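Local coordinates for protein adenosylmethionine-8-amino-7-oxononanoate aminotransferase (Methanocaldococcus jannaschii, PDB 6ZHK) that probably transfers the amino group of S-adenosyl-L-methionine to 8-amino-7-oxononanoate in biotin synthesis, using pyridoxal 5'-phosphate as cofactor, at residues A[54-59]-A[426-431]; A[370-375]-A[451-456]; A[61-66]-A[438-443]; A[417-422]-A[458-463]; A[278-283]-A[360-365]. All coordinates share one frame; numbering follows the deposited sequence.

Contacts 1, 2 and 4 gather on one side of the chain's centre, and contact 3, about 10 Å from contact 1 between centres, leads inward from them. Strand 54-57 runs on into the short helix 60-63, and strand 428-429 is followed by strand 436-439, so contacts 1 and 3 join the same early and late parts of the sequence and touch through Ala58 and Val440. Helix 447-463 serves both contacts 2 and 4. Contact 5 closes between segments that lie within the span of contacts 1 and 3, and meets contact 3 through Leu443. The early chain is thus clasped to the C-terminal part, near the predicted cofactor lysine Lys301.

Contact 1: residues A[54-59]-A[426-431]; sequences KYLDAV and KGIYMR
Leu56 and Ile428 pair in a short parallel bridge held by two nearly straight backbone bonds, Leu56 N to Gly427 O at 2.8 Å and Tyr429 N to Leu56 O at 2.9 Å. A more bent third bond, from Ala58 N to Tyr429 O (3.1 Å, 140°), carries the pairing past strand 54-57. Gly427 suits the junction because its positive phi lets it close helix 415-425 in a Schellman motif just before strand 428-429.

The tight part lies toward Val59, whose branched side chain divides its work: CG2 comes 3.6 Å from Tyr429 CE2, while CG1 lies 3.6 Å from Arg431 N. Asp57 OD1 meets the Tyr429 ring in plane at its edge, and the other oxygen, OD2, is held by Ser61 and His69. Among Leu56, Ile428 and Ala58, the small methyl CB of Ala58 fits 3.7 Å from Ile428 CG2. Replacing Val59 by an alanine would probably open a gap beside Tyr429 and leave its ring freer to turn.

The other end is looser: Tyr55 is partly exposed, with CD1 3.9 Å from Gly427 CA, and the exposed Lys54 leads its amine away. Arg431, a probable substrate-binding residue, sends its guanidinium away from the contact, where NH2 hydrogen-bonds Tyr25 O. Backbone bonds thus fix the register, and apolar side chains pack the tight end.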
# COMPACT_ATOMS: atom_id res chain seq x y z
N LYS A 54 4.03 3.95 30.58
CA LYS A 54 3.30 4.82 29.68
C LYS A 54 4.25 5.89 29.10
O LYS A 54 5.15 6.42 29.80
CB LYS A 54 2.20 5.56 30.45
CG LYS A 54 1.10 4.69 31.08
CD LYS A 54 0.06 5.55 31.86
CE LYS A 54 -1.14 4.82 32.43
NZ LYS A 54 -0.72 3.65 33.23
N TYR A 55 4.07 6.16 27.79
CA TYR A 55 4.88 7.10 27.04
C TYR A 55 3.98 8.03 26.24
O TYR A 55 3.12 7.55 25.51
CB TYR A 55 5.83 6.32 26.14
CG TYR A 55 6.74 5.42 26.94
CD1 TYR A 55 7.91 5.93 27.50
CD2 TYR A 55 6.42 4.09 27.15
CE1 TYR A 55 8.73 5.13 28.29
CE2 TYR A 55 7.26 3.27 27.89
CZ TYR A 55 8.43 3.79 28.44
OH TYR A 55 9.26 3.01 29.20
N LEU A 56 4.13 9.34 26.44
CA LEU A 56 3.37 10.28 25.63
C LEU A 56 3.77 10.10 24.16
O LEU A 56 4.95 10.17 23.83
CB LEU A 56 3.73 11.69 26.11
CG LEU A 56 3.01 12.86 25.43
CD1 LEU A 56 1.51 12.80 25.70
CD2 LEU A 56 3.55 14.15 26.03
N ASP A 57 2.78 9.99 23.28
CA ASP A 57 3.09 9.73 21.87
C ASP A 57 3.36 11.06 21.14
O ASP A 57 2.51 11.60 20.44
CB ASP A 57 1.93 8.97 21.25
CG ASP A 57 2.21 8.39 19.86
OD1 ASP A 57 3.29 8.68 19.28
OD2 ASP A 57 1.32 7.69 19.39
N ALA A 58 4.56 11.58 21.33
CA ALA A 58 4.89 12.95 20.95
C ALA A 58 5.10 13.03 19.44
O ALA A 58 5.10 14.15 18.92
CB ALA A 58 6.13 13.39 21.72
N VAL A 59 5.18 11.88 18.74
CA VAL A 59 5.24 11.87 17.28
C VAL A 59 3.99 11.24 16.64
O VAL A 59 3.98 10.90 15.44
CB VAL A 59 6.56 11.27 16.75
CG1 VAL A 59 7.78 12.17 17.00
CG2 VAL A 59 6.82 9.82 17.23
N LYS A 426 11.79 10.24 30.63
CA LYS A 426 10.80 11.17 31.14
C LYS A 426 9.40 10.79 30.67
O LYS A 426 8.49 11.57 30.84
CB LYS A 426 11.16 12.62 30.76
CG LYS A 426 12.58 13.03 31.14
CD LYS A 426 13.01 14.35 30.55
CE LYS A 426 14.46 14.68 30.82
NZ LYS A 426 14.68 14.66 32.28
N GLY A 427 9.22 9.57 30.14
CA GLY A 427 7.86 9.12 29.81
C GLY A 427 7.35 9.72 28.49
O GLY A 427 6.15 9.91 28.34
N ILE A 428 8.26 10.02 27.54
CA ILE A 428 7.90 10.59 26.25
C ILE A 428 8.58 9.80 25.13
O ILE A 428 9.80 9.55 25.14
CB ILE A 428 8.32 12.07 26.15
CG1 ILE A 428 7.59 12.93 27.18
CG2 ILE A 428 8.15 12.55 24.67
CD1 ILE A 428 8.21 14.33 27.38
N TYR A 429 7.80 9.48 24.08
CA TYR A 429 8.30 8.78 22.92
C TYR A 429 8.45 9.82 21.82
O TYR A 429 7.46 10.46 21.42
CB TYR A 429 7.30 7.71 22.42
CG TYR A 429 7.74 7.12 21.09
CD1 TYR A 429 9.01 6.57 20.93
CD2 TYR A 429 6.87 7.11 20.01
CE1 TYR A 429 9.44 6.05 19.70
CE2 TYR A 429 7.26 6.56 18.80
CZ TYR A 429 8.54 6.04 18.64
OH TYR A 429 8.87 5.63 17.37
N MET A 430 9.68 9.98 21.33
CA MET A 430 9.95 10.85 20.22
C MET A 430 10.89 10.12 19.26
O MET A 430 11.87 9.53 19.73
CB MET A 430 10.61 12.13 20.77
CG MET A 430 10.91 13.20 19.70
SD MET A 430 12.40 12.95 18.68
CE MET A 430 13.78 12.97 19.84
N ARG A 431 10.54 10.10 17.95
CA ARG A 431 11.45 9.58 16.93
C ARG A 431 12.06 10.74 16.15
O ARG A 431 11.34 11.50 15.52
CB ARG A 431 10.76 8.64 15.92
CG ARG A 431 11.75 8.03 14.93
CD ARG A 431 11.05 7.05 14.00
NE ARG A 431 11.90 6.55 12.93
CZ ARG A 431 12.67 5.46 13.02
NH1 ARG A 431 12.77 4.76 14.16
NH2 ARG A 431 13.37 5.12 11.96

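Contact 2: residues A[370-375]-A[451-456]; sequences KLFHKE and IYLCDA
Phe372 turns CG away from its own N (chi1 -172°), which carries the ring toward Cys454; the CB of Cys454 points at the other helix and chi1 -68° sets SG beside the backbone N. Helix 366-376 here packs nearly parallel to the long C-terminal helix 447-463, the axes of the two segments 9.6 Å apart at an angle of 18°. The sulfur meets the ring at its edge, 5.0 Å from Cys454 SG to the Phe372 centroid, a Cys sulfur-aromatic contact. Cysteine is slim enough here for Glu375 CB to approach its SG to 3.7 Å. Phe372 also packs on Leu439 of strand 436-439.

One turn before Cys454, the side chains of Ile451 and Leu371 cross at about a right angle, Leu371 CD2 4.2 Å from Ile451 CD1. Glu375, bent at chi2, passes at a slant over Ile451 CG1, with Glu375 CG and CD each 4.1 Å away. A water joins Glu375 OE1 (2.6 Å) to Ile451 O, while Glu375 OE2 forms a salt bridge with Lys374 NZ at 2.7 Å.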
# COMPACT_ATOMS: atom_id res chain seq x y z
N LYS A 370 -0.93 27.75 19.76
CA LYS A 370 -0.32 28.99 20.23
C LYS A 370 0.49 28.73 21.51
O LYS A 370 1.62 29.18 21.65
CB LYS A 370 -1.42 30.01 20.50
CG LYS A 370 -1.42 31.30 19.68
CD LYS A 370 -2.85 31.70 19.33
CE LYS A 370 -2.94 32.60 18.13
NZ LYS A 370 -4.17 32.27 17.37
N LEU A 371 -0.08 27.94 22.43
CA LEU A 371 0.63 27.56 23.65
C LEU A 371 1.90 26.76 23.35
O LEU A 371 2.96 26.99 23.93
CB LEU A 371 -0.33 26.84 24.60
CG LEU A 371 0.34 26.24 25.86
CD1 LEU A 371 0.87 27.34 26.81
CD2 LEU A 371 -0.54 25.24 26.59
N PHE A 372 1.78 25.76 22.45
CA PHE A 372 2.92 24.96 22.03
C PHE A 372 4.07 25.85 21.51
O PHE A 372 5.22 25.67 21.90
CB PHE A 372 2.44 24.00 20.91
CG PHE A 372 3.41 22.95 20.45
CD1 PHE A 372 4.28 22.36 21.35
CD2 PHE A 372 3.46 22.53 19.12
CE1 PHE A 372 5.12 21.32 20.97
CE2 PHE A 372 4.35 21.53 18.71
CZ PHE A 372 5.18 20.93 19.63
N HIS A 373 3.77 26.80 20.63
CA HIS A 373 4.85 27.58 20.03
C HIS A 373 5.49 28.47 21.10
O HIS A 373 6.70 28.70 21.05
CB HIS A 373 4.37 28.38 18.79
CG HIS A 373 3.94 27.51 17.65
ND1 HIS A 373 3.31 28.00 16.52
CD2 HIS A 373 4.04 26.16 17.46
CE1 HIS A 373 3.03 27.00 15.68
NE2 HIS A 373 3.49 25.85 16.22
N LYS A 374 4.68 29.00 22.02
CA LYS A 374 5.16 29.85 23.11
C LYS A 374 6.09 29.05 24.03
O LYS A 374 7.17 29.53 24.39
CB LYS A 374 3.95 30.44 23.84
CG LYS A 374 4.32 31.18 25.12
CD LYS A 374 3.19 31.96 25.71
CE LYS A 374 2.21 31.19 26.57
NZ LYS A 374 2.88 30.19 27.44
N GLU A 375 5.74 27.78 24.30
CA GLU A 375 6.51 26.90 25.18
C GLU A 375 7.79 26.35 24.55
O GLU A 375 8.70 25.91 25.27
CB GLU A 375 5.66 25.76 25.75
CG GLU A 375 4.52 26.21 26.65
CD GLU A 375 4.98 26.95 27.92
OE1 GLU A 375 5.78 26.38 28.68
OE2 GLU A 375 4.57 28.14 28.10
N ILE A 451 2.96 21.47 28.08
CA ILE A 451 3.91 22.18 28.94
C ILE A 451 4.91 21.17 29.46
O ILE A 451 6.10 21.39 29.44
CB ILE A 451 3.18 22.94 30.07
CG1 ILE A 451 2.39 24.16 29.54
CG2 ILE A 451 4.14 23.31 31.20
CD1 ILE A 451 1.13 24.52 30.36
N TYR A 452 4.41 20.00 29.83
CA TYR A 452 5.27 18.90 30.25
C TYR A 452 6.30 18.58 29.16
O TYR A 452 7.48 18.41 29.42
CB TYR A 452 4.47 17.66 30.65
CG TYR A 452 5.37 16.56 31.15
CD1 TYR A 452 5.93 16.60 32.42
CD2 TYR A 452 5.67 15.47 30.35
CE1 TYR A 452 6.81 15.64 32.87
CE2 TYR A 452 6.52 14.46 30.80
CZ TYR A 452 7.10 14.55 32.07
OH TYR A 452 7.95 13.58 32.54
N LEU A 453 5.82 18.36 27.93
CA LEU A 453 6.66 17.98 26.81
C LEU A 453 7.79 18.96 26.54
O LEU A 453 8.91 18.56 26.30
CB LEU A 453 5.78 17.85 25.55
CG LEU A 453 6.51 17.70 24.21
CD1 LEU A 453 7.26 16.35 24.16
CD2 LEU A 453 5.46 17.71 23.10
N CYS A 454 7.47 20.25 26.52
CA CYS A 454 8.48 21.25 26.20
C CYS A 454 9.50 21.42 27.34
O CYS A 454 10.69 21.59 27.08
CB CYS A 454 7.74 22.55 25.87
SG CYS A 454 6.76 22.47 24.33
N ASP A 455 9.03 21.36 28.61
CA ASP A 455 9.95 21.39 29.74
C ASP A 455 10.83 20.13 29.71
O ASP A 455 12.02 20.20 29.98
CB ASP A 455 9.20 21.37 31.08
CG ASP A 455 8.62 22.70 31.51
OD1 ASP A 455 9.01 23.73 30.95
OD2 ASP A 455 7.75 22.70 32.37
N ALA A 456 10.26 18.96 29.38
CA ALA A 456 11.11 17.78 29.34
C ALA A 456 12.12 17.85 28.19
O ALA A 456 13.23 17.31 28.29
CB ALA A 456 10.26 16.53 29.16
O HOH W 1 7.05 24.14 28.64

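Contact 3: residues A[61-66]-A[438-443]; sequences SIWCNL and ILVPPL
Trp63 lays the five-membered ring of its indole over Val440, whose CG2 points into the face in a CH-pi contact, 4.0 Å from the ring centroid and 23° off the normal. Ile438 extends the apolar bed, its CG2 3.7 Å from Trp63 NE1. Ile438 near the end of strand 436-439 and Val440 just past it, both beta-branched, offer methyls to the broad ring. Ser61, Ile62 and Trp63 all have positive phi, so this short turn is coiled in the left-handed sense.

Pro442 CB sits 3.5 Å from Leu66 O, and the same carbonyl takes a weak, strongly bent bond from Leu443 N (2.9 Å, 118°). Leu66 and Leu443 lie side by side, pointing the same way, with Leu66 CD2 4.0 Å from Leu443 CD1; Phe356 of helix 343-358 packs against both.

Trp63 also comes within about 4 Å, side chain to side chain, of Lys301, the predicted cofactor lysine, whose NZ bonds to Ile62 O. Swapping Trp63 for an alanine would probably strip Val440 and Ile438 of their cover and open a gap next to Lys301. With one weak bond across it, the contact depends chiefly on apolar shape and helps wall the probable active site.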
# COMPACT_ATOMS: atom_id res chain seq x y z
N SER A 61 2.72 8.26 16.70
CA SER A 61 2.90 6.98 16.01
C SER A 61 3.30 7.20 14.53
O SER A 61 2.85 6.48 13.63
CB SER A 61 1.75 5.99 16.20
OG SER A 61 1.43 5.79 17.60
N ILE A 62 4.20 8.19 14.34
CA ILE A 62 4.76 8.57 13.04
C ILE A 62 3.66 9.28 12.22
O ILE A 62 3.40 8.96 11.02
CB ILE A 62 5.48 7.41 12.30
CG1 ILE A 62 6.21 6.42 13.22
CG2 ILE A 62 6.38 7.95 11.15
CD1 ILE A 62 7.39 7.01 13.96
N TRP A 63 3.04 10.27 12.90
CA TRP A 63 2.41 11.41 12.24
C TRP A 63 1.05 10.98 11.68
O TRP A 63 0.54 11.64 10.76
CB TRP A 63 3.29 12.03 11.13
CG TRP A 63 4.77 12.18 11.38
CD1 TRP A 63 5.45 12.06 12.55
CD2 TRP A 63 5.78 12.44 10.37
NE1 TRP A 63 6.80 12.23 12.35
CE2 TRP A 63 7.04 12.43 11.02
CE3 TRP A 63 5.73 12.63 8.99
CZ2 TRP A 63 8.22 12.65 10.32
CZ3 TRP A 63 6.91 12.85 8.29
CH2 TRP A 63 8.13 12.90 8.97
N CYS A 64 0.43 9.96 12.29
CA CYS A 64 -0.92 9.55 11.91
C CYS A 64 -1.97 9.65 13.03
O CYS A 64 -3.18 9.66 12.74
CB CYS A 64 -0.92 8.15 11.30
SG CYS A 64 -0.46 6.87 12.50
N ASN A 65 -1.55 9.57 14.30
CA ASN A 65 -2.55 9.47 15.36
C ASN A 65 -3.14 10.86 15.62
O ASN A 65 -2.40 11.77 15.88
CB ASN A 65 -1.93 8.80 16.59
CG ASN A 65 -2.95 8.67 17.72
OD1 ASN A 65 -3.36 9.66 18.32
ND2 ASN A 65 -3.50 7.48 17.84
N LEU A 66 -4.46 11.03 15.58
CA LEU A 66 -4.99 12.38 15.73
C LEU A 66 -5.55 12.56 17.13
O LEU A 66 -5.50 13.64 17.67
CB LEU A 66 -6.17 12.57 14.77
CG LEU A 66 -5.83 12.62 13.27
CD1 LEU A 66 -7.07 12.97 12.50
CD2 LEU A 66 -4.69 13.61 12.98
N ILE A 438 11.87 15.60 16.24
CA ILE A 438 10.59 15.80 15.58
C ILE A 438 9.50 15.78 16.66
O ILE A 438 9.46 14.86 17.48
CB ILE A 438 10.33 14.65 14.56
CG1 ILE A 438 11.41 14.48 13.47
CG2 ILE A 438 8.90 14.80 13.97
CD1 ILE A 438 11.56 15.63 12.48
N LEU A 439 8.62 16.77 16.65
CA LEU A 439 7.42 16.78 17.48
C LEU A 439 6.21 16.88 16.56
O LEU A 439 6.03 17.90 15.89
CB LEU A 439 7.46 18.04 18.36
CG LEU A 439 8.62 18.12 19.36
CD1 LEU A 439 8.47 19.37 20.23
CD2 LEU A 439 8.73 16.85 20.22
N VAL A 440 5.41 15.80 16.53
CA VAL A 440 4.14 15.83 15.81
C VAL A 440 3.11 15.25 16.77
O VAL A 440 2.81 14.06 16.72
CB VAL A 440 4.21 15.05 14.46
CG1 VAL A 440 2.84 15.06 13.69
CG2 VAL A 440 5.30 15.66 13.62
N PRO A 441 2.65 16.05 17.75
CA PRO A 441 1.80 15.53 18.81
C PRO A 441 0.37 15.35 18.28
O PRO A 441 -0.02 16.00 17.30
CB PRO A 441 1.84 16.63 19.88
CG PRO A 441 2.08 17.90 19.10
CD PRO A 441 2.97 17.47 17.93
N PRO A 442 -0.46 14.50 18.92
CA PRO A 442 -1.84 14.32 18.49
C PRO A 442 -2.57 15.65 18.66
O PRO A 442 -2.15 16.47 19.49
CB PRO A 442 -2.44 13.25 19.40
CG PRO A 442 -1.35 12.93 20.45
CD PRO A 442 -0.07 13.64 20.05
N LEU A 443 -3.64 15.84 17.89
CA LEU A 443 -4.49 17.01 18.02
C LEU A 443 -5.14 17.02 19.42
O LEU A 443 -5.52 18.10 19.91
CB LEU A 443 -5.63 16.92 16.99
CG LEU A 443 -5.18 16.82 15.51
CD1 LEU A 443 -6.39 16.90 14.61
CD2 LEU A 443 -4.17 17.89 15.14

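Contact 4: residues A[417-422]-A[458-463]; sequences YRVAEK and YEAIKE
Ala460 packs closely against helix 415-425: its CB lies 3.8 Å from Lys422 CB and 4.2 Å from Val419 CG1. With the segment axes only 8.4 Å apart, a small residue suits this place. The N-to-C directions of the two segments diverge by 121°. Next comes Ile461. Its CB points away from the other helix, yet CG1, set beside the backbone N, reaches Val419 CG1 at 3.9 Å, so a longer branched side chain makes good the distance that alanine does not need to cover.

A turn after Ala460, at the end of the helix, stands Glu463. Lys422, bent at chi2 (-60°), lays its methylenes across this residue: Lys422 CE comes 3.6 Å from Glu463 O, and Lys422 CD lies 3.8 Å from Glu463 OE1. Lys422 NZ and Glu463 OE1 remain 5.1 Å apart, so their opposite charges probably attract without forming an ion pair. The other oxygen, Glu463 OE2, makes a salt bridge with Lys426, which also binds Glu459. Lysine suits position 422 because its methylenes give an apolar surface while the amine stays near the carbonyl of Glu463 at the helix end.

Beneath, Val419 and Ile461 both rest on Ile437 of strand 436-439, so the two helices cross over that strand, with Leu382 of a loop also packing against Ile461.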
# COMPACT_ATOMS: atom_id res chain seq x y z
N TYR A 417 18.71 10.79 18.44
CA TYR A 417 18.45 9.60 19.27
C TYR A 417 19.02 9.76 20.69
O TYR A 417 18.45 9.26 21.67
CB TYR A 417 18.99 8.34 18.59
CG TYR A 417 18.12 7.83 17.46
CD1 TYR A 417 16.84 7.34 17.71
CD2 TYR A 417 18.62 7.75 16.17
CE1 TYR A 417 16.03 6.84 16.68
CE2 TYR A 417 17.81 7.32 15.13
CZ TYR A 417 16.53 6.84 15.39
OH TYR A 417 15.81 6.39 14.33
N ARG A 418 20.11 10.50 20.83
CA ARG A 418 20.60 10.76 22.19
C ARG A 418 19.55 11.53 23.01
O ARG A 418 19.28 11.25 24.20
CB ARG A 418 21.94 11.49 22.10
CG ARG A 418 23.09 10.53 21.80
CD ARG A 418 24.34 11.34 21.53
NE ARG A 418 25.26 10.47 20.82
CZ ARG A 418 26.44 10.07 21.26
NH1 ARG A 418 26.88 10.48 22.44
NH2 ARG A 418 27.19 9.28 20.52
N VAL A 419 18.94 12.52 22.37
CA VAL A 419 17.87 13.26 22.98
C VAL A 419 16.66 12.35 23.22
O VAL A 419 16.04 12.40 24.29
CB VAL A 419 17.56 14.57 22.22
CG1 VAL A 419 16.38 15.29 22.86
CG2 VAL A 419 18.78 15.50 22.25
N ALA A 420 16.29 11.52 22.22
CA ALA A 420 15.16 10.60 22.38
C ALA A 420 15.34 9.70 23.62
O ALA A 420 14.36 9.40 24.31
CB ALA A 420 15.04 9.75 21.12
N GLU A 421 16.58 9.26 23.89
CA GLU A 421 16.84 8.36 25.04
C GLU A 421 16.45 9.03 26.36
O GLU A 421 15.79 8.42 27.22
CB GLU A 421 18.29 7.89 25.05
CG GLU A 421 18.53 6.61 24.27
CD GLU A 421 19.91 6.05 24.60
OE1 GLU A 421 20.09 4.81 24.55
OE2 GLU A 421 20.80 6.87 24.98
N LYS A 422 16.85 10.30 26.52
CA LYS A 422 16.51 11.08 27.71
C LYS A 422 15.02 11.35 27.79
O LYS A 422 14.44 11.36 28.86
CB LYS A 422 17.29 12.40 27.79
CG LYS A 422 18.81 12.30 27.75
CD LYS A 422 19.39 11.46 28.94
CE LYS A 422 20.89 11.28 28.81
NZ LYS A 422 21.46 10.57 29.97
N TYR A 458 13.52 20.56 26.95
CA TYR A 458 14.53 21.49 27.44
C TYR A 458 15.58 20.77 28.30
O TYR A 458 16.77 20.85 28.04
CB TYR A 458 13.83 22.65 28.18
CG TYR A 458 14.76 23.70 28.75
CD1 TYR A 458 15.36 23.58 30.00
CD2 TYR A 458 15.03 24.86 28.02
CE1 TYR A 458 16.18 24.59 30.51
CE2 TYR A 458 15.84 25.87 28.51
CZ TYR A 458 16.44 25.73 29.76
OH TYR A 458 17.23 26.77 30.19
N GLU A 459 15.14 19.99 29.28
CA GLU A 459 16.02 19.22 30.15
C GLU A 459 16.70 18.09 29.37
O GLU A 459 17.86 17.77 29.62
CB GLU A 459 15.19 18.49 31.21
CG GLU A 459 14.51 19.38 32.23
CD GLU A 459 13.58 18.59 33.14
OE1 GLU A 459 13.52 17.33 33.03
OE2 GLU A 459 12.96 19.22 34.01
N ALA A 460 15.99 17.43 28.44
CA ALA A 460 16.56 16.30 27.74
C ALA A 460 17.75 16.74 26.89
O ALA A 460 18.74 16.02 26.77
CB ALA A 460 15.47 15.62 26.90
N ILE A 461 17.60 17.94 26.28
CA ILE A 461 18.63 18.45 25.40
C ILE A 461 19.84 18.80 26.26
O ILE A 461 20.94 18.50 25.85
CB ILE A 461 18.09 19.62 24.57
CG1 ILE A 461 17.05 19.11 23.54
CG2 ILE A 461 19.23 20.37 23.90
CD1 ILE A 461 16.39 20.28 22.80
N LYS A 462 19.59 19.32 27.48
CA LYS A 462 20.67 19.64 28.42
C LYS A 462 21.38 18.41 28.94
O LYS A 462 22.57 18.47 29.19
CB LYS A 462 20.17 20.52 29.55
CG LYS A 462 19.93 21.94 29.06
CD LYS A 462 19.34 22.87 30.10
CE LYS A 462 20.35 23.26 31.15
NZ LYS A 462 19.83 24.40 31.94
N GLU A 463 20.64 17.31 29.12
CA GLU A 463 21.19 16.10 29.70
C GLU A 463 21.91 15.25 28.68
O GLU A 463 22.74 14.40 29.05
CB GLU A 463 20.05 15.23 30.25
CG GLU A 463 19.36 15.83 31.46
CD GLU A 463 18.10 15.09 31.87
OE1 GLU A 463 17.86 13.98 31.33
OE2 GLU A 463 17.35 15.59 32.75

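Contact 5: residues A[278-283]-A[360-365]; sequences GKMFFC and NVIENI
Gly278, at phi 116° and psi -16°, turns the irregular segment 278-283 so that its carbonyl O lies 3.6 Å from CG2 of Ile362 on the short helix 361-364. A CB at these angles would collide with the carbonyl O of the residue before, which explains the glycine. Gly278 CA also lies 4.4 Å from Ile365 CD1.

Ile362 carries most of the contact. Its CB points at the loop; CG2 rests on Gly278 O, and the other branch meets Met280, where CG1, bent at chi2 (-58°), brings CD1 to 4.0 Å from Met280 N and 4.1 Å from Met280 SD. The thioether, bent at chi2, crosses the isoleucine at about a right angle, and a flexible sulfur chain is well able to follow the shape of the branch it meets. No hydrogen bond spans the two segments directly, but Gln366 NE2 binds both Gly278 O and Ile362 O and so ties loop to helix.

At the start of the helix, Asn360 ND2 donates to Glu363 OE2 at 2.6 Å; Glu363 OE2 accepts through its anti lone pair and lies near the amide plane of Asn360, and this bond spans the first turn.

In the fold, Met280 touches Leu353 and Phe356 of helix 343-358 and Ile108 of helix 96-108. Val361 and Ile362 pack on the same Phe356, so the loop and the short helix both lean on helix 343-358.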
# COMPACT_ATOMS: atom_id res chain seq x y z
N GLY A 278 -2.60 23.20 11.46
CA GLY A 278 -3.45 24.19 12.11
C GLY A 278 -4.69 24.45 11.27
O GLY A 278 -5.64 25.03 11.75
N LYS A 279 -4.66 24.04 10.00
CA LYS A 279 -5.85 24.11 9.16
C LYS A 279 -6.25 22.69 8.79
O LYS A 279 -5.40 21.82 8.85
CB LYS A 279 -5.45 24.71 7.82
CG LYS A 279 -5.23 26.21 7.80
CD LYS A 279 -5.04 26.60 6.36
CE LYS A 279 -4.14 27.79 6.17
NZ LYS A 279 -4.52 28.45 4.90
N MET A 280 -7.48 22.48 8.29
CA MET A 280 -7.91 21.13 7.95
C MET A 280 -6.98 20.52 6.87
O MET A 280 -6.55 19.35 6.98
CB MET A 280 -9.36 21.10 7.47
CG MET A 280 -9.88 19.66 7.34
SD MET A 280 -9.94 18.74 8.97
CE MET A 280 -10.93 17.34 8.45
N PHE A 281 -6.70 21.30 5.81
CA PHE A 281 -5.76 20.94 4.75
C PHE A 281 -4.98 22.19 4.43
O PHE A 281 -5.54 23.30 4.50
CB PHE A 281 -6.50 20.53 3.47
CG PHE A 281 -7.44 19.38 3.69
CD1 PHE A 281 -6.94 18.10 3.84
CD2 PHE A 281 -8.82 19.59 3.78
CE1 PHE A 281 -7.82 17.04 4.10
CE2 PHE A 281 -9.71 18.54 4.00
CZ PHE A 281 -9.19 17.25 4.18
N PHE A 282 -3.69 22.02 4.12
CA PHE A 282 -2.89 23.15 3.62
C PHE A 282 -3.59 23.84 2.47
O PHE A 282 -3.64 25.08 2.41
CB PHE A 282 -1.45 22.77 3.29
CG PHE A 282 -0.59 23.98 3.02
CD1 PHE A 282 -0.08 24.74 4.06
CD2 PHE A 282 -0.40 24.43 1.72
CE1 PHE A 282 0.70 25.88 3.79
CE2 PHE A 282 0.32 25.60 1.45
CZ PHE A 282 0.89 26.30 2.49
N CYS A 283 -4.19 23.04 1.57
CA CYS A 283 -4.83 23.61 0.39
C CYS A 283 -6.16 24.34 0.68
O CYS A 283 -6.73 24.91 -0.26
CB CYS A 283 -4.95 22.56 -0.72
SG CYS A 283 -6.11 21.25 -0.33
N ASN A 360 -15.67 20.42 16.69
CA ASN A 360 -15.09 21.68 16.29
C ASN A 360 -13.56 21.67 16.49
O ASN A 360 -12.94 22.60 17.03
CB ASN A 360 -15.88 22.82 16.94
CG ASN A 360 -15.80 24.16 16.23
OD1 ASN A 360 -15.55 24.26 15.03
ND2 ASN A 360 -16.03 25.23 16.98
N VAL A 361 -12.92 20.61 15.96
CA VAL A 361 -11.52 20.37 16.21
C VAL A 361 -10.61 21.52 15.76
O VAL A 361 -9.69 21.91 16.50
CB VAL A 361 -11.09 19.01 15.61
CG1 VAL A 361 -9.60 18.85 15.74
CG2 VAL A 361 -11.84 17.89 16.34
N ILE A 362 -10.81 22.02 14.53
CA ILE A 362 -9.85 22.98 13.98
C ILE A 362 -9.92 24.28 14.80
O ILE A 362 -8.86 24.83 15.10
CB ILE A 362 -10.05 23.21 12.47
CG1 ILE A 362 -9.90 21.89 11.69
CG2 ILE A 362 -9.19 24.35 11.89
CD1 ILE A 362 -8.59 21.25 11.89
N GLU A 363 -11.11 24.71 15.22
CA GLU A 363 -11.15 25.91 16.07
C GLU A 363 -10.53 25.62 17.44
O GLU A 363 -9.77 26.45 17.95
CB GLU A 363 -12.55 26.50 16.19
CG GLU A 363 -13.16 26.86 14.85
CD GLU A 363 -14.39 27.75 14.91
OE1 GLU A 363 -14.39 28.79 14.21
OE2 GLU A 363 -15.37 27.40 15.64
N ASN A 364 -10.75 24.41 17.98
CA ASN A 364 -10.35 24.12 19.37
C ASN A 364 -8.85 23.91 19.50
O ASN A 364 -8.31 24.13 20.57
CB ASN A 364 -11.22 23.06 20.07
CG ASN A 364 -12.69 23.47 20.17
OD1 ASN A 364 -13.01 24.66 20.22
ND2 ASN A 364 -13.61 22.52 20.16
N ILE A 365 -8.15 23.54 18.41
CA ILE A 365 -6.71 23.36 18.58
C ILE A 365 -5.96 24.68 18.52
O ILE A 365 -4.78 24.71 18.83
CB ILE A 365 -6.07 22.33 17.61
CG1 ILE A 365 -6.07 22.85 16.15
CG2 ILE A 365 -6.72 20.95 17.74
CD1 ILE A 365 -5.62 21.80 15.12